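Local coordinates for malonate decarboxylase subunit alpha (Acinetobacter baumannii ATCC 17978, PDB 6MPR), which probably transfers the acyl carrier protein from its acetyl thioester to malonate, giving malonyl-ACP and acetate, as the alpha subunit of a malonate decarboxylase, at residues Leu234-Pro239 against Lys545-Leu550; Leu281-Glu286 against Leu541-Asn546; Gly313-Val318 against Pro335-Thr340. All coordinates share one frame; numbering follows the deposited sequence.

Interaction 1 (Leu234-Pro239 against Lys545-Leu550)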
ATOM      1  N   LEU A 234       0.932  22.808   7.935  1.00 11.99           N
ATOM      2  CA  LEU A 234      -0.054  22.550   6.897  1.00 12.46           C
ATOM      3  C   LEU A 234      -1.275  21.788   7.398  1.00 15.64           C
ATOM      4  O   LEU A 234      -2.219  21.591   6.621  1.00 16.59           O
ATOM      5  CB  LEU A 234       0.599  21.773   5.751  1.00 17.17           C
ATOM      6  CG  LEU A 234       1.792  22.472   5.089  1.00 20.07           C
ATOM      7  CD1 LEU A 234       2.443  21.542   4.075  1.00 22.59           C
ATOM      8  CD2 LEU A 234       1.363  23.786   4.429  1.00 21.81           C
ATOM      9  N   PHE A 235      -1.295  21.364   8.669  1.00 13.25           N
ATOM     10  CA  PHE A 235      -2.367  20.517   9.186  1.00 14.85           C
ATOM     11  C   PHE A 235      -3.061  21.167  10.372  1.00 14.35           C
ATOM     12  O   PHE A 235      -3.625  20.488  11.237  1.00 15.25           O
ATOM     13  CB  PHE A 235      -1.828  19.121   9.509  1.00 13.43           C
ATOM     14  CG  PHE A 235      -1.486  18.353   8.265  1.00 15.70           C
ATOM     15  CD1 PHE A 235      -0.253  18.509   7.660  1.00 11.57           C
ATOM     16  CD2 PHE A 235      -2.444  17.574   7.636  1.00 17.57           C
ATOM     17  CE1 PHE A 235       0.039  17.842   6.490  1.00 14.13           C
ATOM     18  CE2 PHE A 235      -2.160  16.917   6.455  1.00 22.95           C
ATOM     19  CZ  PHE A 235      -0.913  17.053   5.883  1.00 19.44           C
ATOM     20  N   THR A 236      -3.054  22.498  10.384  1.00 14.67           N
ATOM     21  CA  THR A 236      -3.694  23.300  11.411  1.00 12.13           C
ATOM     22  C   THR A 236      -4.742  24.182  10.754  1.00 14.85           C
ATOM     23  O   THR A 236      -4.448  24.888   9.780  1.00 16.06           O
ATOM     24  CB  THR A 236      -2.659  24.151  12.163  1.00 10.80           C
ATOM     25  OG1 THR A 236      -1.649  23.290  12.702  1.00 16.14           O
ATOM     26  CG2 THR A 236      -3.315  24.944  13.288  1.00 13.15           C
ATOM     27  N   ARG A 237      -5.973  24.106  11.246  1.00 15.18           N
ATOM     28  CA  ARG A 237      -7.019  25.034  10.844  1.00 18.30           C
ATOM     29  C   ARG A 237      -7.417  25.860  12.055  1.00 21.25           C
ATOM     30  O   ARG A 237      -7.713  25.304  13.118  1.00 21.39           O
ATOM     31  CB  ARG A 237      -8.227  24.297  10.260  1.00 17.10           C
ATOM     32  CG  ARG A 237      -7.952  23.684   8.882  1.00 20.73           C
ATOM     33  CD  ARG A 237      -7.696  24.774   7.835  1.00 22.26           C
ATOM     34  NE  ARG A 237      -7.340  24.217   6.528  1.00 23.03           N
ATOM     35  CZ  ARG A 237      -6.101  23.885   6.180  1.00 21.47           C
ATOM     36  NH1 ARG A 237      -5.111  24.055   7.047  1.00 17.74           N
ATOM     37  NH2 ARG A 237      -5.850  23.390   4.969  1.00 23.83           N
ATOM     38  N   ASP A 238      -7.389  27.174  11.905  1.00 15.83           N
ATOM     39  CA  ASP A 238      -7.754  28.079  12.997  1.00 17.76           C
ATOM     40  C   ASP A 238      -9.250  27.993  13.268  1.00 17.90           C
ATOM     41  O   ASP A 238     -10.047  28.403  12.414  1.00 14.66           O
ATOM     42  CB  ASP A 238      -7.376  29.512  12.631  1.00 19.27           C
ATOM     43  CG  ASP A 238      -7.499  30.477  13.805  1.00 28.63           C
ATOM     44  OD1 ASP A 238      -8.344  30.265  14.701  1.00 23.05           O
ATOM     45  OD2 ASP A 238      -6.744  31.461  13.827  1.00 29.87           O
ATOM     46  N   PRO A 239      -9.677  27.509  14.443  1.00 14.62           N
ATOM     47  CA  PRO A 239     -11.112  27.434  14.739  1.00 18.76           C
ATOM     48  C   PRO A 239     -11.859  28.754  14.573  1.00 20.90           C
ATOM     49  O   PRO A 239     -13.070  28.736  14.352  1.00 17.87           O
ATOM     50  CB  PRO A 239     -11.138  26.969  16.203  1.00 17.19           C
ATOM     51  CG  PRO A 239      -9.852  26.223  16.374  1.00 13.67           C
ATOM     52  CD  PRO A 239      -8.860  26.969  15.543  1.00 16.12           C
ATOM     53  N   LYS A 545     -13.244  27.604  20.142  1.00 16.43           N
ATOM     54  CA  LYS A 545     -13.603  28.694  19.239  1.00 16.40           C
ATOM     55  C   LYS A 545     -12.400  29.357  18.579  1.00 20.89           C
ATOM     56  O   LYS A 545     -12.579  30.124  17.624  1.00 24.57           O
ATOM     57  CB  LYS A 545     -14.395  29.765  20.003  1.00 25.32           C
ATOM     58  CG  LYS A 545     -15.893  29.517  20.101  1.00 32.73           C
ATOM     59  CD  LYS A 545     -16.201  28.296  20.935  1.00 33.02           C
ATOM     60  CE  LYS A 545     -17.678  28.233  21.296  1.00 31.49           C
ATOM     61  NZ  LYS A 545     -17.942  27.093  22.213  1.00 34.74           N
ATOM     62  N   ASN A 546     -11.193  29.104  19.066  1.00 20.97           N
ATOM     63  CA  ASN A 546     -10.011  29.791  18.563  1.00 24.18           C
ATOM     64  C   ASN A 546      -8.789  28.990  18.986  1.00 19.56           C
ATOM     65  O   ASN A 546      -8.900  27.978  19.688  1.00 19.28           O
ATOM     66  CB  ASN A 546      -9.954  31.239  19.069  1.00 21.47           C
ATOM     67  CG  ASN A 546     -10.090  31.340  20.584  1.00 26.69           C
ATOM     68  OD1 ASN A 546      -9.521  30.540  21.334  1.00 20.94           O
ATOM     69  ND2 ASN A 546     -10.852  32.326  21.042  1.00 30.51           N
ATOM     70  N   ILE A 547      -7.616  29.467  18.567  1.00 21.42           N
ATOM     71  CA  ILE A 547      -6.361  28.783  18.877  1.00 21.88           C
ATOM     72  C   ILE A 547      -6.099  28.786  20.382  1.00 21.63           C
ATOM     73  O   ILE A 547      -5.689  27.767  20.954  1.00 22.72           O
ATOM     74  CB  ILE A 547      -5.201  29.439  18.097  1.00 21.90           C
ATOM     75  CG1 ILE A 547      -5.283  29.120  16.596  1.00 20.24           C
ATOM     76  CG2 ILE A 547      -3.858  29.059  18.693  1.00 20.60           C
ATOM     77  CD1 ILE A 547      -4.838  27.723  16.219  1.00 16.11           C
ATOM     78  N   ALA A 548      -6.298  29.933  21.039  1.00 20.56           N
ATOM     79  CA  ALA A 548      -6.116  29.998  22.489  1.00 22.06           C
ATOM     80  C   ALA A 548      -6.917  28.906  23.187  1.00 22.52           C
ATOM     81  O   ALA A 548      -6.456  28.311  24.167  1.00 23.89           O
ATOM     82  CB  ALA A 548      -6.525  31.376  23.017  1.00 25.20           C
ATOM     83  N   ASP A 549      -8.113  28.612  22.673  1.00 20.08           N
ATOM     84  CA  ASP A 549      -8.938  27.565  23.263  1.00 17.64           C
ATOM     85  C   ASP A 549      -8.287  26.196  23.106  1.00 20.66           C
ATOM     86  O   ASP A 549      -8.372  25.352  24.012  1.00 19.19           O
ATOM     87  CB  ASP A 549     -10.324  27.577  22.622  1.00 16.13           C
ATOM     88  CG  ASP A 549     -11.259  28.585  23.263  1.00 25.83           C
ATOM     89  OD1 ASP A 549     -10.843  29.281  24.215  1.00 24.77           O
ATOM     90  OD2 ASP A 549     -12.412  28.677  22.805  1.00 26.28           O
ATOM     91  N   LEU A 550      -7.618  25.962  21.971  1.00 17.00           N
ATOM     92  CA  LEU A 550      -6.905  24.705  21.788  1.00 16.15           C
ATOM     93  C   LEU A 550      -5.734  24.604  22.756  1.00 19.06           C
ATOM     94  O   LEU A 550      -5.471  23.529  23.308  1.00 16.93           O
ATOM     95  CB  LEU A 550      -6.425  24.565  20.341  1.00 13.91           C
ATOM     96  CG  LEU A 550      -7.553  24.413  19.302  1.00 11.46           C
ATOM     97  CD1 LEU A 550      -7.006  24.354  17.898  1.00 15.86           C
ATOM     98  CD2 LEU A 550      -8.392  23.181  19.606  1.00 13.85           C
TER
HETATM   99  O   HOH W   1      -7.639  31.804  16.868  1.00 24.81           O
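Pro239 packs against the start of helix 547-553 in a partly buried, mainly apolar contact, where the loop leading from strand 221-224 to helix 244-261 meets the C-terminal part of the chain. The proline ring does most of the touching. Its CB sits over the Lys545-Asn546 peptide, 3.6 Å from Asn546 N, while CG meets Leu550 CD1 at 3.7 Å, the outer corner of the ring facing the end of the leucine branch. Pro239 CD completes the patch at 4.1 Å from Ile547 CD1. Leu279 of helix 272-287 also packs on this ring.

The receiving surface is a capped helix N-terminus. Asn546 is the N-cap, and its OD1 accepts Asp549 N at 2.7 Å, with the donor nearly in line with the side-chain carbonyl. Asp549 replies through OD2, whose anti lone pair takes Lys545 N at 3.0 Å. The turn that faces Pro239 is therefore tied from both directions.

Asp238 approaches the same helix end without a direct hydrogen bond. With CG anti to the backbone N (chi1 -170°), the Asp238 side chain crosses that of Ile547 at about a right angle, with its carboxylate against CG1, and water 1 bridges Asp238 OD1, at 2.7 Å, to the backbone N of Ile547. The first-turn N-H groups and the helix dipole would probably favour a negative charge here. Asp238 OD1 also accepts from Lys240 N. The carbonyl oxygens of Pro239 and Lys545 both bind the guanidinium of Arg539, through NH1 and NH2 respectively, so one arginine joins the two backbones. Thr236 CG2 stands 4.3 Å from Ile547 CD1.

Interaction 2 (Leu281-Glu286 against Leu541-Asn546)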
ATOM      1  N   LEU A 281     -17.468  16.712  17.751  1.00 14.47           N
ATOM      2  CA  LEU A 281     -17.608  15.400  18.379  1.00 16.02           C
ATOM      3  C   LEU A 281     -17.835  15.500  19.882  1.00 16.45           C
ATOM      4  O   LEU A 281     -18.787  14.879  20.376  1.00 14.85           O
ATOM      5  CB  LEU A 281     -16.394  14.518  18.060  1.00 18.86           C
ATOM      6  CG  LEU A 281     -16.378  13.907  16.667  1.00 17.25           C
ATOM      7  CD1 LEU A 281     -15.039  13.229  16.468  1.00 12.50           C
ATOM      8  CD2 LEU A 281     -17.533  12.910  16.524  1.00 17.49           C
ATOM      9  N   PRO A 282     -17.057  16.273  20.654  1.00 17.13           N
ATOM     10  CA  PRO A 282     -17.258  16.267  22.111  1.00 17.24           C
ATOM     11  C   PRO A 282     -18.476  17.046  22.576  1.00 17.93           C
ATOM     12  O   PRO A 282     -18.771  17.037  23.780  1.00 16.42           O
ATOM     13  CB  PRO A 282     -15.965  16.915  22.648  1.00 23.06           C
ATOM     14  CG  PRO A 282     -14.987  16.865  21.498  1.00 15.33           C
ATOM     15  CD  PRO A 282     -15.837  17.015  20.288  1.00 16.57           C
ATOM     16  N   THR A 283     -19.179  17.735  21.680  1.00 17.16           N
ATOM     17  CA  THR A 283     -20.380  18.485  22.039  1.00 18.46           C
ATOM     18  C   THR A 283     -21.597  17.868  21.361  1.00 17.91           C
ATOM     19  O   THR A 283     -22.401  17.206  22.018  1.00 17.91           O
ATOM     20  CB  THR A 283     -20.236  19.959  21.655  1.00 19.97           C
ATOM     21  OG1 THR A 283     -19.880  20.051  20.270  1.00 17.40           O
ATOM     22  CG2 THR A 283     -19.161  20.637  22.494  1.00 20.68           C
ATOM     23  N   TYR A 284     -21.741  18.046  20.050  1.00 19.48           N
ATOM     24  CA  TYR A 284     -22.861  17.435  19.342  1.00 20.10           C
ATOM     25  C   TYR A 284     -22.780  15.913  19.384  1.00 20.52           C
ATOM     26  O   TYR A 284     -23.786  15.233  19.620  1.00 22.45           O
ATOM     27  CB  TYR A 284     -22.887  17.943  17.905  1.00 20.66           C
ATOM     28  CG  TYR A 284     -24.005  17.381  17.068  1.00 15.46           C
ATOM     29  CD1 TYR A 284     -25.329  17.666  17.371  1.00 16.22           C
ATOM     30  CD2 TYR A 284     -23.734  16.597  15.947  1.00 20.25           C
ATOM     31  CE1 TYR A 284     -26.363  17.164  16.585  1.00 19.93           C
ATOM     32  CE2 TYR A 284     -24.758  16.091  15.158  1.00 18.29           C
ATOM     33  CZ  TYR A 284     -26.067  16.375  15.484  1.00 21.63           C
ATOM     34  OH  TYR A 284     -27.082  15.873  14.699  1.00 20.84           O
ATOM     35  N   GLY A 285     -21.586  15.355  19.177  1.00 18.19           N
ATOM     36  CA  GLY A 285     -21.445  13.914  19.259  1.00 15.54           C
ATOM     37  C   GLY A 285     -21.793  13.382  20.633  1.00 16.72           C
ATOM     38  O   GLY A 285     -22.449  12.347  20.759  1.00 19.40           O
ATOM     39  N   GLU A 286     -21.375  14.098  21.682  1.00 18.73           N
ATOM     40  CA  GLU A 286     -21.711  13.703  23.050  1.00 18.79           C
ATOM     41  C   GLU A 286     -23.214  13.753  23.296  1.00 23.27           C
ATOM     42  O   GLU A 286     -23.773  12.876  23.966  1.00 21.27           O
ATOM     43  CB  GLU A 286     -20.972  14.606  24.039  1.00 20.34           C
ATOM     44  CG  GLU A 286     -21.360  14.426  25.501  1.00 22.00           C
ATOM     45  CD  GLU A 286     -21.029  13.056  26.037  1.00 33.14           C
ATOM     46  OE1 GLU A 286     -21.698  12.641  27.012  1.00 35.68           O
ATOM     47  OE2 GLU A 286     -20.111  12.395  25.495  1.00 23.43           O
ATOM     48  N   LEU A 541     -21.409  25.445  19.157  1.00 20.44           N
ATOM     49  CA  LEU A 541     -21.218  24.000  19.228  1.00 19.56           C
ATOM     50  C   LEU A 541     -19.745  23.600  19.236  1.00 17.79           C
ATOM     51  O   LEU A 541     -19.421  22.488  19.670  1.00 19.55           O
ATOM     52  CB  LEU A 541     -21.909  23.314  18.054  1.00 22.42           C
ATOM     53  CG  LEU A 541     -23.322  22.801  18.296  1.00 30.50           C
ATOM     54  CD1 LEU A 541     -23.797  22.036  17.080  1.00 20.91           C
ATOM     55  CD2 LEU A 541     -23.357  21.919  19.548  1.00 25.11           C
ATOM     56  N   LEU A 542     -18.854  24.460  18.750  1.00 22.71           N
ATOM     57  CA  LEU A 542     -17.437  24.114  18.693  1.00 15.44           C
ATOM     58  C   LEU A 542     -16.852  23.964  20.096  1.00 19.10           C
ATOM     59  O   LEU A 542     -17.025  24.841  20.945  1.00 18.98           O
ATOM     60  CB  LEU A 542     -16.677  25.186  17.915  1.00 17.48           C
ATOM     61  CG  LEU A 542     -17.037  25.320  16.435  1.00 17.37           C
ATOM     62  CD1 LEU A 542     -16.490  26.624  15.885  1.00 20.86           C
ATOM     63  CD2 LEU A 542     -16.506  24.130  15.622  1.00 17.27           C
ATOM     64  N   ALA A 543     -16.142  22.853  20.336  1.00 19.29           N
ATOM     65  CA  ALA A 543     -15.475  22.668  21.623  1.00 18.57           C
ATOM     66  C   ALA A 543     -14.392  23.713  21.845  1.00 18.81           C
ATOM     67  O   ALA A 543     -14.071  24.042  22.992  1.00 17.50           O
ATOM     68  CB  ALA A 543     -14.870  21.264  21.720  1.00 14.93           C
ATOM     69  N   ALA A 544     -13.802  24.223  20.768  1.00 19.95           N
ATOM     70  CA  ALA A 544     -12.841  25.314  20.838  1.00 19.12           C
ATOM     71  C   ALA A 544     -13.192  26.328  19.762  1.00 20.85           C
ATOM     72  O   ALA A 544     -13.410  25.954  18.605  1.00 21.64           O
ATOM     73  CB  ALA A 544     -11.403  24.804  20.658  1.00 18.94           C
ATOM     74  N   LYS A 545     -13.244  27.604  20.142  1.00 16.43           N
ATOM     75  CA  LYS A 545     -13.603  28.694  19.239  1.00 16.40           C
ATOM     76  C   LYS A 545     -12.400  29.357  18.579  1.00 20.89           C
ATOM     77  O   LYS A 545     -12.579  30.124  17.624  1.00 24.57           O
ATOM     78  CB  LYS A 545     -14.395  29.765  20.003  1.00 25.32           C
ATOM     79  CG  LYS A 545     -15.893  29.517  20.101  1.00 32.73           C
ATOM     80  CD  LYS A 545     -16.201  28.296  20.935  1.00 33.02           C
ATOM     81  CE  LYS A 545     -17.678  28.233  21.296  1.00 31.49           C
ATOM     82  NZ  LYS A 545     -17.942  27.093  22.213  1.00 34.74           N
ATOM     83  N   ASN A 546     -11.193  29.104  19.066  1.00 20.97           N
ATOM     84  CA  ASN A 546     -10.011  29.791  18.563  1.00 24.18           C
ATOM     85  C   ASN A 546      -8.789  28.990  18.986  1.00 19.56           C
ATOM     86  O   ASN A 546      -8.900  27.978  19.688  1.00 19.28           O
ATOM     87  CB  ASN A 546      -9.954  31.239  19.069  1.00 21.47           C
ATOM     88  CG  ASN A 546     -10.090  31.340  20.584  1.00 26.69           C
ATOM     89  OD1 ASN A 546      -9.521  30.540  21.334  1.00 20.94           O
ATOM     90  ND2 ASN A 546     -10.852  32.326  21.042  1.00 30.51           N
TER
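Thr283 and Leu541 provide the direct hydrogen bond of this surface contact: Thr283 OG1 donates to Leu541 O at 2.6 Å, lying in the carbonyl plane with a C=O...donor angle of 153°. The hydroxyl stands between the backbone N and the carbonyl carbon of its own residue (chi1 53°), which leaves CG2 beside the backbone N and facing Ala543. Ile280 O, one turn back in the same helix, is a second acceptor for OG1, so the single hydroxyl hydrogen is probably shared or alternates between the two carbonyls.

Apolar contacts flank this bond. Thr283 CG2 comes within 4.4 Å of Ala543 CB, and Pro282 CG reaches the same methyl at 4.4 Å. Leu541 forks beside the helix, its CD2 near Thr283 OG1 and its CD1 4.3 Å from Tyr284 CB.

Within the loop, Lys545 NZ donates to Leu542 O at 2.7 Å, bringing the lysine back over the turn.

The helical partner has a wide pi-type turn at 281-285, kinked at Pro282 and Thr283. The 541-546 loop runs past this irregular part of helix 272-287 towards helix 547-553, while Met251 of helix 244-261 packs on both Leu541 and Tyr284.

Interaction 3 (Gly313-Val318 against Pro335-Thr340)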
ATOM      1  N   GLY A 313     -11.724  11.661  25.399  1.00 15.74           N
ATOM      2  CA  GLY A 313     -11.745  10.209  25.318  1.00 20.89           C
ATOM      3  C   GLY A 313     -12.366   9.614  24.071  1.00 16.92           C
ATOM      4  O   GLY A 313     -12.613   8.403  24.053  1.00 16.10           O
ATOM      5  N   TRP A 314     -12.621  10.412  23.028  1.00 12.11           N
ATOM      6  CA  TRP A 314     -13.168   9.851  21.794  1.00 11.77           C
ATOM      7  C   TRP A 314     -12.106   9.114  21.000  1.00 12.97           C
ATOM      8  O   TRP A 314     -12.385   8.072  20.394  1.00 15.17           O
ATOM      9  CB  TRP A 314     -13.747  10.946  20.899  1.00 12.75           C
ATOM     10  CG  TRP A 314     -15.016  11.511  21.402  1.00 13.85           C
ATOM     11  CD1 TRP A 314     -15.167  12.374  22.448  1.00 19.49           C
ATOM     12  CD2 TRP A 314     -16.325  11.278  20.873  1.00 12.95           C
ATOM     13  NE1 TRP A 314     -16.497  12.681  22.613  1.00 16.75           N
ATOM     14  CE2 TRP A 314     -17.225  12.028  21.653  1.00 14.98           C
ATOM     15  CE3 TRP A 314     -16.821  10.510  19.815  1.00 12.23           C
ATOM     16  CZ2 TRP A 314     -18.602  12.013  21.424  1.00 18.81           C
ATOM     17  CZ3 TRP A 314     -18.176  10.498  19.583  1.00 15.85           C
ATOM     18  CH2 TRP A 314     -19.058  11.244  20.387  1.00 13.76           C
ATOM     19  N   VAL A 315     -10.891   9.651  20.981  1.00 15.75           N
ATOM     20  CA  VAL A 315      -9.851   9.230  20.054  1.00 12.11           C
ATOM     21  C   VAL A 315      -8.975   8.205  20.758  1.00 14.94           C
ATOM     22  O   VAL A 315      -8.224   8.549  21.681  1.00 16.88           O
ATOM     23  CB  VAL A 315      -9.015  10.418  19.572  1.00 11.74           C
ATOM     24  CG1 VAL A 315      -7.904   9.927  18.663  1.00 12.88           C
ATOM     25  CG2 VAL A 315      -9.888  11.449  18.853  1.00 14.63           C
ATOM     26  N   GLU A 316      -9.026   6.956  20.284  1.00 12.01           N
ATOM     27  CA  GLU A 316      -8.275   5.874  20.908  1.00 14.42           C
ATOM     28  C   GLU A 316      -6.887   5.686  20.324  1.00 13.33           C
ATOM     29  O   GLU A 316      -5.965   5.303  21.057  1.00 14.72           O
ATOM     30  CB  GLU A 316      -9.076   4.573  20.815  1.00 13.43           C
ATOM     31  CG  GLU A 316     -10.281   4.678  21.757  1.00 27.13           C
ATOM     32  CD  GLU A 316     -11.258   3.527  21.666  1.00 36.06           C
ATOM     33  OE1 GLU A 316     -12.386   3.694  22.180  1.00 37.74           O
ATOM     34  OE2 GLU A 316     -10.913   2.470  21.090  1.00 33.67           O
ATOM     35  N   SER A 317      -6.709   5.969  19.039  1.00 10.55           N
ATOM     36  CA  SER A 317      -5.426   5.758  18.393  1.00  9.28           C
ATOM     37  C   SER A 317      -5.320   6.684  17.192  1.00  9.09           C
ATOM     38  O   SER A 317      -6.308   6.937  16.493  1.00  9.91           O
ATOM     39  CB  SER A 317      -5.265   4.301  17.955  1.00 12.39           C
ATOM     40  OG  SER A 317      -6.152   3.988  16.888  1.00 11.84           O
ATOM     41  N   VAL A 318      -4.118   7.191  16.962  1.00 13.12           N
ATOM     42  CA  VAL A 318      -3.818   7.973  15.766  1.00  8.27           C
ATOM     43  C   VAL A 318      -2.473   7.506  15.250  1.00  8.52           C
ATOM     44  O   VAL A 318      -1.481   7.538  15.992  1.00 10.64           O
ATOM     45  CB  VAL A 318      -3.760   9.483  16.051  1.00  8.34           C
ATOM     46  CG1 VAL A 318      -3.461  10.265  14.769  1.00  8.04           C
ATOM     47  CG2 VAL A 318      -5.032   9.964  16.691  1.00  8.67           C
ATOM     48  N   PRO A 335       1.210   9.324  24.776  1.00 11.31           N
ATOM     49  CA  PRO A 335       1.703   8.127  24.079  1.00 11.00           C
ATOM     50  C   PRO A 335       0.703   6.986  24.066  1.00 14.51           C
ATOM     51  O   PRO A 335       0.873   6.065  23.264  1.00 15.05           O
ATOM     52  CB  PRO A 335       2.962   7.759  24.862  1.00 11.43           C
ATOM     53  CG  PRO A 335       2.690   8.245  26.239  1.00 12.10           C
ATOM     54  CD  PRO A 335       1.907   9.530  26.058  1.00 11.97           C
ATOM     55  N   ASP A 336      -0.338   7.009  24.910  1.00 11.91           N
ATOM     56  CA  ASP A 336      -1.368   5.978  24.775  1.00 12.71           C
ATOM     57  C   ASP A 336      -2.126   6.081  23.454  1.00 12.53           C
ATOM     58  O   ASP A 336      -2.659   5.073  22.975  1.00 14.86           O
ATOM     59  CB  ASP A 336      -2.352   6.041  25.949  1.00 12.03           C
ATOM     60  CG  ASP A 336      -1.801   5.377  27.195  1.00 16.31           C
ATOM     61  OD1 ASP A 336      -0.825   4.614  27.055  1.00 13.06           O
ATOM     62  OD2 ASP A 336      -2.329   5.607  28.312  1.00 15.22           O
ATOM     63  N   VAL A 337      -2.166   7.263  22.853  1.00 11.12           N
ATOM     64  CA  VAL A 337      -2.939   7.521  21.645  1.00 10.07           C
ATOM     65  C   VAL A 337      -2.073   7.457  20.396  1.00  9.55           C
ATOM     66  O   VAL A 337      -2.462   6.843  19.406  1.00 10.13           O
ATOM     67  CB  VAL A 337      -3.647   8.887  21.761  1.00 12.32           C
ATOM     68  CG1 VAL A 337      -4.357   9.231  20.459  1.00 13.62           C
ATOM     69  CG2 VAL A 337      -4.632   8.825  22.928  1.00 12.14           C
ATOM     70  N   PHE A 338      -0.898   8.085  20.430  1.00  9.59           N
ATOM     71  CA  PHE A 338      -0.018   8.228  19.273  1.00 10.23           C
ATOM     72  C   PHE A 338       1.050   7.137  19.254  1.00  9.05           C
ATOM     73  O   PHE A 338       1.255   6.415  20.234  1.00 11.20           O
ATOM     74  CB  PHE A 338       0.643   9.618  19.271  1.00  9.49           C
ATOM     75  CG  PHE A 338      -0.340  10.761  19.096  1.00  9.06           C
ATOM     76  CD1 PHE A 338      -0.760  11.137  17.829  1.00  9.71           C
ATOM     77  CD2 PHE A 338      -0.848  11.430  20.197  1.00 10.59           C
ATOM     78  CE1 PHE A 338      -1.670  12.164  17.648  1.00 11.38           C
ATOM     79  CE2 PHE A 338      -1.778  12.472  20.030  1.00 10.84           C
ATOM     80  CZ  PHE A 338      -2.185  12.833  18.749  1.00 10.52           C
ATOM     81  N   PHE A 339       1.746   7.024  18.115  1.00 10.22           N
ATOM     82  CA  PHE A 339       2.860   6.091  17.979  1.00 10.01           C
ATOM     83  C   PHE A 339       4.156   6.849  18.270  1.00 12.56           C
ATOM     84  O   PHE A 339       4.565   7.719  17.497  1.00 13.19           O
ATOM     85  CB  PHE A 339       2.871   5.455  16.586  1.00  8.50           C
ATOM     86  CG  PHE A 339       1.763   4.441  16.379  1.00  8.69           C
ATOM     87  CD1 PHE A 339       0.475   4.858  16.061  1.00 11.73           C
ATOM     88  CD2 PHE A 339       2.005   3.076  16.542  1.00 10.13           C
ATOM     89  CE1 PHE A 339      -0.560   3.931  15.885  1.00 11.27           C
ATOM     90  CE2 PHE A 339       0.980   2.138  16.355  1.00  9.86           C
ATOM     91  CZ  PHE A 339      -0.306   2.574  16.023  1.00 11.31           C
ATOM     92  N   THR A 340       4.800   6.519  19.384  1.00 10.17           N
ATOM     93  CA  THR A 340       5.977   7.245  19.841  1.00 10.76           C
ATOM     94  C   THR A 340       7.087   6.253  20.140  1.00 12.69           C
ATOM     95  O   THR A 340       6.831   5.108  20.529  1.00 17.24           O
ATOM     96  CB  THR A 340       5.683   8.076  21.097  1.00 13.47           C
ATOM     97  OG1 THR A 340       5.312   7.209  22.169  1.00 14.52           O
ATOM     98  CG2 THR A 340       4.571   9.097  20.826  1.00 13.68           C
TER
HETATM   99  O   HOH W   2      -3.756   3.706  20.830  1.00 18.01           O
HETATM  100  O   HOH W   3       0.894   8.630  15.893  1.00  8.75           O
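Strand 317-319, at one end of the parallel part of the mixed sheet in this α/β domain, lies parallel to strand 297-299 and meets the 335-340 loop in a buried contact. One direct backbone hydrogen bond joins the two segments: Val318 N donates to Val337 O at 3.0 Å, with an N-H...O angle of 160° and the donor above the carbonyl plane. The same oxygen receives a CA-H...O contact from Ser317 CA at 3.3 Å. Two waters supplement the pairing. Water 2 donates to both Glu316 O and Asp336 O, and water 3 donates to Val318 O while accepting from Phe339 N, filling in where the backbones do not bond directly.

Valines form the apolar centre. Val337 CG1, anti to its own backbone N (chi1 175°), touches both Val318 CG2 at 3.9 Å and Val315 CG1 at 4.0 Å, and also rests over one face of the Phe338 ring, towards its rim. Val337 crosses Val315 at about a right angle, whereas Val318 and Phe338 lie side by side and point the same way, with Val318 CB 3.8 Å from Phe338 CE1. Ile310 of helix 307-311 packs on both Val315 and Phe338.

The loop also belongs to the dimer interface: Asp336 OD2 and OD1 accept the backbone N atoms of Lys22 and Arg23 of the second subunit, and Phe339 packs on Pro187 of that subunit. On the strand side, Phe339 presents its ring edge to Val318 O, which lies in the ring plane 3.3 Å from CD1.

How the interactions relate
Interactions 1 and 2 form one continuous patch, with centres 13 Å apart. They share Lys545 and Asn546, and Ala544 adds further packing: its O lies 3.5 Å from Pro239 CB and its CB 3.6 Å from Leu550 CD2. Helix 272-287 borders both, through Leu279 in the first and Pro282-Tyr284 in the second. Interaction 3 is 19 Å from interaction 2 between centres, yet Trp314 links them, its CZ2 lying 3.1 Å from Leu281 O. Interactions 1 and 3 do not touch; their nearest atoms are about 10 Å apart. Of the three, interaction 3 alone is reached by the second subunit.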